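Local coordinates for aminodeoxyfutalosine deaminase (Deinococcus radiodurans, PDB 2IMR), which catalyses the zinc-dependent deamination of aminodeoxyfutalosine to futalosine in menaquinone biosynthesis and, to a lesser extent, deaminates adenosine and several of its derivatives, at residues F216-S219 / H220-R224; G293-A296 / A297-L301; V305-P309 / D310-R314. One frame throughout, in Å; residues are numbered along the deposited sequence.

Contact 1 (F216-S219 / H220-R224); sequences FTVS and HRLMR
Ser219 caps the first turn of the helix that opens at His220. Its OG accepts the backbone N-H of Leu222, with Leu222 N at 3.2 Å and an N-H...O angle of 164°. OG sits between the backbone N and the carbonyl carbon (chi1 70°), which places it within reach of Leu222 N. OG also lies against the Leu222 side chain, 3.4 Å from its CB. The Ser219 carbonyl starts the regular helix bonding: its O accepts Met223 N at 2.9 Å, nearly along the C=O axis. One residue thus serves two N-H groups of the first turn. With an alanine here the hydroxyl is gone, and the Leu222 N-H is likely to lose its capping acceptor.

The tight part is apolar and formed by Val218, Leu222 and Met223. Val218 CG1 points into the turn, 3.8 Å from Leu222 CG and 4.0 Å from Met223 CB. The Val218 and Leu222 side chains cross at about a right angle. Met223 bends at chi2 and chi3, which brings CE back to 4.1 Å from Val218 CB. The loose side is at Arg221, whose exposed chain runs out extended to a salt bridge with Asp185. His220 is only partly exposed and lies against Tyr288.

The turn joins the loop after strand 206-212 to helix 220-233. Val218 lies near His213, a predicted substrate-binding residue. Helix 184-199 packs on Ser219 and Leu222 through Ala184, and helix 285-292 meets His220 and Met223 through Tyr288 and Leu292.

Contact 2 (G293-A296 / A297-L301); sequences GVLA and ARPTL
Ala297 N donates to Val294 O at 3.2 Å, and Arg298 N to Leu295 O at 2.9 Å. These two backbone bonds hold the turn together. Both donors stand well above the carbonyl planes, the second 61° out of its plane, so neither bond uses an in-plane approach. Each bond spans three residues, as in a 3-10 turn.

Pro299 has no N-H to offer. Its ring instead lies against the same two carbonyls, with CD 3.4 Å from Val294 O and 3.8 Å from Leu295 O. The next strand residues find their backbone partners outside the turn. Thr300 bonds to Leu237 and Ile239, and Leu301 to Ala321 and Val323.

Leu295 carries the closer apolar contacts. With CG anti to the carbonyl carbon (chi1 -62°), the Leu295 side chain brings its CD2 to Pro299 CG at 4.1 Å. The same CD2 is 4.3 Å from Leu301 CD1, which lays Leu295 against the start of the strand. Val294 CG1 approaches Pro299 CG more loosely, at 4.5 Å.

Gly293 closes helix 285-292 with a Schellman motif, its phi positive at 89°. The short 3-10 turn then leads into strand 300-303. This is a helix-to-strand connection of the amidohydrolase TIM barrel, entering a parallel strand between 238-241 and 322-324.

Contact 3 (V305-P309 / D310-R314); sequences VNVTP and DDIAR
Thr308 and Asp311 exchange hydrogen bonds in a capping box. Asp311 N donates to Thr308 OG1 at 3.1 Å, and Thr308 N donates to Asp311 OD2 at 2.8 Å. The second donor meets OD2 from above the carboxylate plane, 42° out of it. Asp311 CG is anti to its carbonyl carbon (chi1 -68°), which swings the carboxylate back toward Thr308 N. OD2 also takes a bond from a water, which donates to Asn306 O as well and ties the loop to the helix start. The other oxygen, OD1, bonds to Thr284. Both carboxylate oxygens of this buried aspartate therefore have partners. Val307 CB makes a van der Waals contact with Asp311 OD2 at 3.6 Å.

Backbone bonds carry the helix on. Ile312 N donates to Thr308 O at 3.0 Å, and Ala313 N to Pro309 O at 3.0 Å.

One salt bridge lies along the helix. Arg314 NE reaches Asp310 OD2 at 2.8 Å, on the syn side but 32° out of the carboxylate plane. NH1 of the same arginine pairs with Asp290.

Across the turn, Val307 and Ile312 make the apolar contact. Val307 CG2 meets Ile312 CG1 at 3.9 Å.

Helix 309-318 starts here, shortly after strand 300-303. Val286 of helix 285-292 touches Val307 and Asp311, while Phe342 of helix 339-344 packs on Val307 and Ile312.

The three contacts follow one another along the chain, all within the amidohydrolase TIM barrel. Contacts 1 and 3 are N-caps, at the starts of helices 220-233 and 309-318, each after a barrel strand. Contact 2 lies between them and leads from helix 285-292 into strand 300-303, from which the chain runs on to contact 3. The centres of contacts 1 and 2 are about 13 Å apart, and they touch where Met223 CG packs on Val294 CG2 at 3.6 Å. The centres of contacts 2 and 3 lie about 14 Å apart. Contacts 1 and 3, with centres about 20 Å apart, do not touch. Contacts 1 and 3 are thus strand-to-helix junctions, and contact 2 the helix-to-strand link before the second, in the barrel that carries the zinc site.

Contact 1 (F216-S219 / H220-R224)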
loop_
_atom_site.group_PDB
_atom_site.type_symbol
_atom_site.label_atom_id
_atom_site.label_comp_id
_atom_site.label_asym_id
_atom_site.label_seq_id
_atom_site.Cartn_x
_atom_site.Cartn_y
_atom_site.Cartn_z
ATOM N N PHE A 216 15.609 4.987 -7.932
ATOM C CA PHE A 216 16.313 5.459 -9.120
ATOM C C PHE A 216 15.778 6.741 -9.751
ATOM O O PHE A 216 16.356 7.237 -10.717
ATOM C CB PHE A 216 16.385 4.342 -10.170
ATOM C CG PHE A 216 15.046 3.831 -10.609
ATOM C CD1 PHE A 216 14.401 4.389 -11.709
ATOM C CD2 PHE A 216 14.426 2.792 -9.921
ATOM C CE1 PHE A 216 13.154 3.916 -12.119
ATOM C CE2 PHE A 216 13.178 2.314 -10.324
ATOM C CZ PHE A 216 12.543 2.878 -11.426
ATOM N N THR A 217 14.679 7.277 -9.217
ATOM C CA THR A 217 14.135 8.530 -9.739
ATOM C C THR A 217 14.331 9.637 -8.701
ATOM O O THR A 217 13.813 10.748 -8.843
ATOM C CB THR A 217 12.632 8.412 -10.085
ATOM O OG1 THR A 217 11.907 7.962 -8.938
ATOM C CG2 THR A 217 12.427 7.435 -11.228
ATOM N N VAL A 218 15.090 9.317 -7.656
ATOM C CA VAL A 218 15.400 10.263 -6.581
ATOM C C VAL A 218 16.893 10.087 -6.314
ATOM O O VAL A 218 17.336 8.978 -6.037
ATOM C CB VAL A 218 14.609 9.934 -5.285
ATOM C CG1 VAL A 218 15.005 10.895 -4.154
ATOM C CG2 VAL A 218 13.105 10.041 -5.551
ATOM N N SER A 219 17.671 11.163 -6.414
ATOM C CA SER A 219 19.110 11.057 -6.185
ATOM C C SER A 219 19.399 10.594 -4.757
ATOM O O SER A 219 18.581 10.784 -3.855
ATOM C CB SER A 219 19.806 12.405 -6.446
ATOM O OG SER A 219 19.468 13.366 -5.455
ATOM N N HIS A 220 20.564 9.983 -4.553
ATOM C CA HIS A 220 20.928 9.503 -3.225
ATOM C C HIS A 220 20.868 10.642 -2.208
ATOM O O HIS A 220 20.406 10.458 -1.081
ATOM C CB HIS A 220 22.332 8.881 -3.251
ATOM C CG HIS A 220 23.410 9.828 -3.686
ATOM N ND1 HIS A 220 24.128 10.600 -2.798
ATOM C CD2 HIS A 220 23.881 10.135 -4.917
ATOM C CE1 HIS A 220 24.998 11.340 -3.463
ATOM N NE2 HIS A 220 24.869 11.077 -4.751
ATOM N N ARG A 221 21.321 11.824 -2.612
ATOM C CA ARG A 221 21.309 12.977 -1.722
ATOM C C ARG A 221 19.888 13.384 -1.327
ATOM O O ARG A 221 19.597 13.581 -0.148
ATOM C CB ARG A 221 22.027 14.156 -2.384
ATOM C CG ARG A 221 22.121 15.378 -1.491
ATOM C CD ARG A 221 22.911 16.504 -2.143
ATOM N NE ARG A 221 22.938 17.687 -1.286
ATOM C CZ ARG A 221 23.465 17.712 -0.065
ATOM N NH1 ARG A 221 24.015 16.617 0.445
ATOM N NH2 ARG A 221 23.429 18.826 0.652
ATOM N N LEU A 222 19.000 13.507 -2.309
ATOM C CA LEU A 222 17.620 13.892 -2.025
ATOM C C LEU A 222 16.910 12.822 -1.187
ATOM O O LEU A 222 16.096 13.140 -0.319
ATOM C CB LEU A 222 16.860 14.133 -3.334
ATOM C CG LEU A 222 15.377 14.518 -3.220
ATOM C CD1 LEU A 222 15.227 15.754 -2.338
ATOM C CD2 LEU A 222 14.804 14.767 -4.605
ATOM N N MET A 223 17.224 11.555 -1.443
ATOM C CA MET A 223 16.610 10.456 -0.699
ATOM C C MET A 223 16.941 10.555 0.793
ATOM O O MET A 223 16.069 10.373 1.644
ATOM C CB MET A 223 17.089 9.110 -1.250
ATOM C CG MET A 223 16.473 7.888 -0.559
ATOM S SD MET A 223 14.694 7.725 -0.853
ATOM C CE MET A 223 14.709 6.977 -2.471
ATOM N N ARG A 224 18.200 10.840 1.110
ATOM C CA ARG A 224 18.603 10.968 2.505
ATOM C C ARG A 224 18.042 12.226 3.153
ATOM O O ARG A 224 17.683 12.210 4.329
ATOM C CB ARG A 224 20.128 10.958 2.636
ATOM C CG ARG A 224 20.732 9.577 2.505
ATOM C CD ARG A 224 22.122 9.524 3.128
ATOM N NE ARG A 224 22.154 10.057 4.494
ATOM C CZ ARG A 224 21.299 9.727 5.460
ATOM N NH1 ARG A 224 20.323 8.860 5.226
ATOM N NH2 ARG A 224 21.429 10.256 6.671
#

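Contact 2 (G293-A296 / A297-L301)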
loop_
_atom_site.group_PDB
_atom_site.type_symbol
_atom_site.label_atom_id
_atom_site.label_comp_id
_atom_site.label_asym_id
_atom_site.label_seq_id
_atom_site.Cartn_x
_atom_site.Cartn_y
_atom_site.Cartn_z
ATOM N N GLY A 293 21.422 4.259 4.597
ATOM C CA GLY A 293 20.905 4.668 5.891
ATOM C C GLY A 293 19.451 5.087 5.853
ATOM O O GLY A 293 18.923 5.617 6.831
ATOM N N VAL A 294 18.797 4.851 4.720
ATOM C CA VAL A 294 17.395 5.218 4.563
ATOM C C VAL A 294 16.448 4.268 5.300
ATOM O O VAL A 294 15.403 4.695 5.790
ATOM C CB VAL A 294 17.014 5.274 3.062
ATOM C CG1 VAL A 294 15.524 5.537 2.896
ATOM C CG2 VAL A 294 17.813 6.371 2.379
ATOM N N LEU A 295 16.800 2.987 5.390
ATOM C CA LEU A 295 15.922 2.041 6.078
ATOM C C LEU A 295 15.863 2.308 7.576
ATOM O O LEU A 295 14.977 1.809 8.274
ATOM C CB LEU A 295 16.356 0.595 5.810
ATOM C CG LEU A 295 16.303 0.170 4.335
ATOM C CD1 LEU A 295 16.432 -1.334 4.223
ATOM C CD2 LEU A 295 14.983 0.619 3.707
ATOM N N ALA A 296 16.802 3.114 8.061
ATOM C CA ALA A 296 16.858 3.471 9.475
ATOM C C ALA A 296 15.594 4.218 9.886
ATOM O O ALA A 296 15.177 4.164 11.044
ATOM C CB ALA A 296 18.088 4.337 9.744
ATOM N N ALA A 297 14.985 4.915 8.930
ATOM C CA ALA A 297 13.765 5.675 9.190
ATOM C C ALA A 297 12.514 4.784 9.160
ATOM O O ALA A 297 11.395 5.270 9.324
ATOM C CB ALA A 297 13.634 6.800 8.164
ATOM N N ARG A 298 12.720 3.483 8.966
ATOM C CA ARG A 298 11.629 2.507 8.899
ATOM C C ARG A 298 10.550 2.871 7.882
ATOM O O ARG A 298 9.354 2.815 8.184
ATOM C CB ARG A 298 10.968 2.322 10.270
ATOM C CG ARG A 298 11.735 1.445 11.246
ATOM C CD ARG A 298 10.884 1.187 12.479
ATOM N NE ARG A 298 10.461 2.440 13.101
ATOM C CZ ARG A 298 9.295 2.621 13.712
ATOM N NH1 ARG A 298 8.418 1.628 13.790
ATOM N NH2 ARG A 298 8.996 3.804 14.236
ATOM N N PRO A 299 10.954 3.248 6.659
ATOM C CA PRO A 299 9.950 3.603 5.652
ATOM C C PRO A 299 9.186 2.361 5.209
ATOM O O PRO A 299 9.723 1.251 5.256
ATOM C CB PRO A 299 10.796 4.160 4.516
ATOM C CG PRO A 299 12.022 3.281 4.583
ATOM C CD PRO A 299 12.311 3.279 6.079
ATOM N N THR A 300 7.938 2.544 4.790
ATOM C CA THR A 300 7.154 1.426 4.293
ATOM C C THR A 300 7.579 1.250 2.836
ATOM O O THR A 300 7.597 2.209 2.066
ATOM C CB THR A 300 5.639 1.713 4.375
ATOM O OG1 THR A 300 5.247 1.774 5.751
ATOM C CG2 THR A 300 4.844 0.617 3.686
ATOM N N LEU A 301 7.941 0.025 2.470
ATOM C CA LEU A 301 8.392 -0.271 1.118
ATOM C C LEU A 301 7.268 -0.892 0.299
ATOM O O LEU A 301 6.664 -1.886 0.706
ATOM C CB LEU A 301 9.595 -1.215 1.170
ATOM C CG LEU A 301 10.728 -0.740 2.092
ATOM C CD1 LEU A 301 11.844 -1.777 2.097
ATOM C CD2 LEU A 301 11.256 0.623 1.631
#

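Contact 3 (V305-P309 / D310-R314)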
loop_
_atom_site.group_PDB
_atom_site.type_symbol
_atom_site.label_atom_id
_atom_site.label_comp_id
_atom_site.label_asym_id
_atom_site.label_seq_id
_atom_site.Cartn_x
_atom_site.Cartn_y
_atom_site.Cartn_z
ATOM N N VAL A 305 8.814 -6.742 -5.202
ATOM C CA VAL A 305 8.654 -8.018 -5.878
ATOM C C VAL A 305 9.977 -8.681 -6.223
ATOM O O VAL A 305 10.164 -9.878 -6.018
ATOM C CB VAL A 305 7.829 -7.837 -7.177
ATOM C CG1 VAL A 305 7.829 -9.124 -7.999
ATOM C CG2 VAL A 305 6.403 -7.442 -6.821
ATOM N N ASN A 306 10.910 -7.893 -6.732
ATOM C CA ASN A 306 12.187 -8.439 -7.143
ATOM C C ASN A 306 13.297 -8.189 -6.134
ATOM O O ASN A 306 14.131 -7.304 -6.303
ATOM C CB ASN A 306 12.503 -7.875 -8.522
ATOM C CG ASN A 306 11.427 -8.241 -9.536
ATOM O OD1 ASN A 306 11.441 -9.335 -10.098
ATOM N ND2 ASN A 306 10.466 -7.340 -9.744
ATOM N N VAL A 307 13.285 -8.998 -5.077
ATOM C CA VAL A 307 14.252 -8.901 -4.003
ATOM C C VAL A 307 14.904 -10.256 -3.762
ATOM O O VAL A 307 14.423 -11.285 -4.237
ATOM C CB VAL A 307 13.581 -8.433 -2.687
ATOM C CG1 VAL A 307 12.937 -7.062 -2.885
ATOM C CG2 VAL A 307 12.544 -9.457 -2.236
ATOM N N THR A 308 16.001 -10.247 -3.014
ATOM C CA THR A 308 16.732 -11.474 -2.714
ATOM C C THR A 308 16.518 -11.864 -1.262
ATOM O O THR A 308 15.937 -11.113 -0.489
ATOM C CB THR A 308 18.238 -11.278 -2.912
ATOM O OG1 THR A 308 18.715 -10.324 -1.954
ATOM C CG2 THR A 308 18.533 -10.770 -4.310
ATOM N N PRO A 309 16.982 -13.061 -0.875
ATOM C CA PRO A 309 16.806 -13.468 0.518
ATOM C C PRO A 309 17.494 -12.467 1.435
ATOM O O PRO A 309 16.974 -12.115 2.487
ATOM C CB PRO A 309 17.453 -14.847 0.554
ATOM C CG PRO A 309 17.114 -15.388 -0.805
ATOM C CD PRO A 309 17.414 -14.199 -1.707
ATOM N N ASP A 310 18.671 -12.005 1.027
ATOM C CA ASP A 310 19.397 -11.031 1.831
ATOM C C ASP A 310 18.604 -9.728 1.932
ATOM O O ASP A 310 18.585 -9.095 2.982
ATOM C CB ASP A 310 20.775 -10.753 1.231
ATOM C CG ASP A 310 21.622 -9.874 2.128
ATOM O OD1 ASP A 310 22.012 -10.335 3.224
ATOM O OD2 ASP A 310 21.893 -8.717 1.745
ATOM N N ASP A 311 17.955 -9.318 0.843
ATOM C CA ASP A 311 17.157 -8.091 0.891
ATOM C C ASP A 311 16.085 -8.255 1.969
ATOM O O ASP A 311 15.870 -7.364 2.782
ATOM C CB ASP A 311 16.460 -7.803 -0.449
ATOM C CG ASP A 311 17.425 -7.431 -1.563
ATOM O OD1 ASP A 311 18.524 -6.900 -1.277
ATOM O OD2 ASP A 311 17.068 -7.655 -2.740
ATOM N N ILE A 312 15.411 -9.401 1.966
ATOM C CA ILE A 312 14.359 -9.665 2.943
ATOM C C ILE A 312 14.895 -9.578 4.371
ATOM O O ILE A 312 14.244 -9.015 5.246
ATOM C CB ILE A 312 13.712 -11.049 2.688
ATOM C CG1 ILE A 312 12.986 -11.022 1.340
ATOM C CG2 ILE A 312 12.724 -11.392 3.808
ATOM C CD1 ILE A 312 12.487 -12.367 0.866
ATOM N N ALA A 313 16.093 -10.112 4.595
ATOM C CA ALA A 313 16.711 -10.069 5.917
ATOM C C ALA A 313 16.975 -8.623 6.337
ATOM O O ALA A 313 16.770 -8.256 7.495
ATOM C CB ALA A 313 18.019 -10.868 5.912
ATOM N N ARG A 314 17.416 -7.793 5.392
ATOM C CA ARG A 314 17.689 -6.388 5.692
ATOM C C ARG A 314 16.402 -5.653 6.067
ATOM O O ARG A 314 16.389 -4.823 6.979
ATOM C CB ARG A 314 18.348 -5.701 4.485
ATOM C CG ARG A 314 19.737 -6.225 4.142
ATOM C CD ARG A 314 20.273 -5.581 2.866
ATOM N NE ARG A 314 21.628 -6.024 2.534
ATOM C CZ ARG A 314 22.740 -5.540 3.086
ATOM N NH1 ARG A 314 22.677 -4.590 4.006
ATOM N NH2 ARG A 314 23.921 -6.008 2.710
HETATM O O HOH W 1 16.021 -5.750 -4.625
#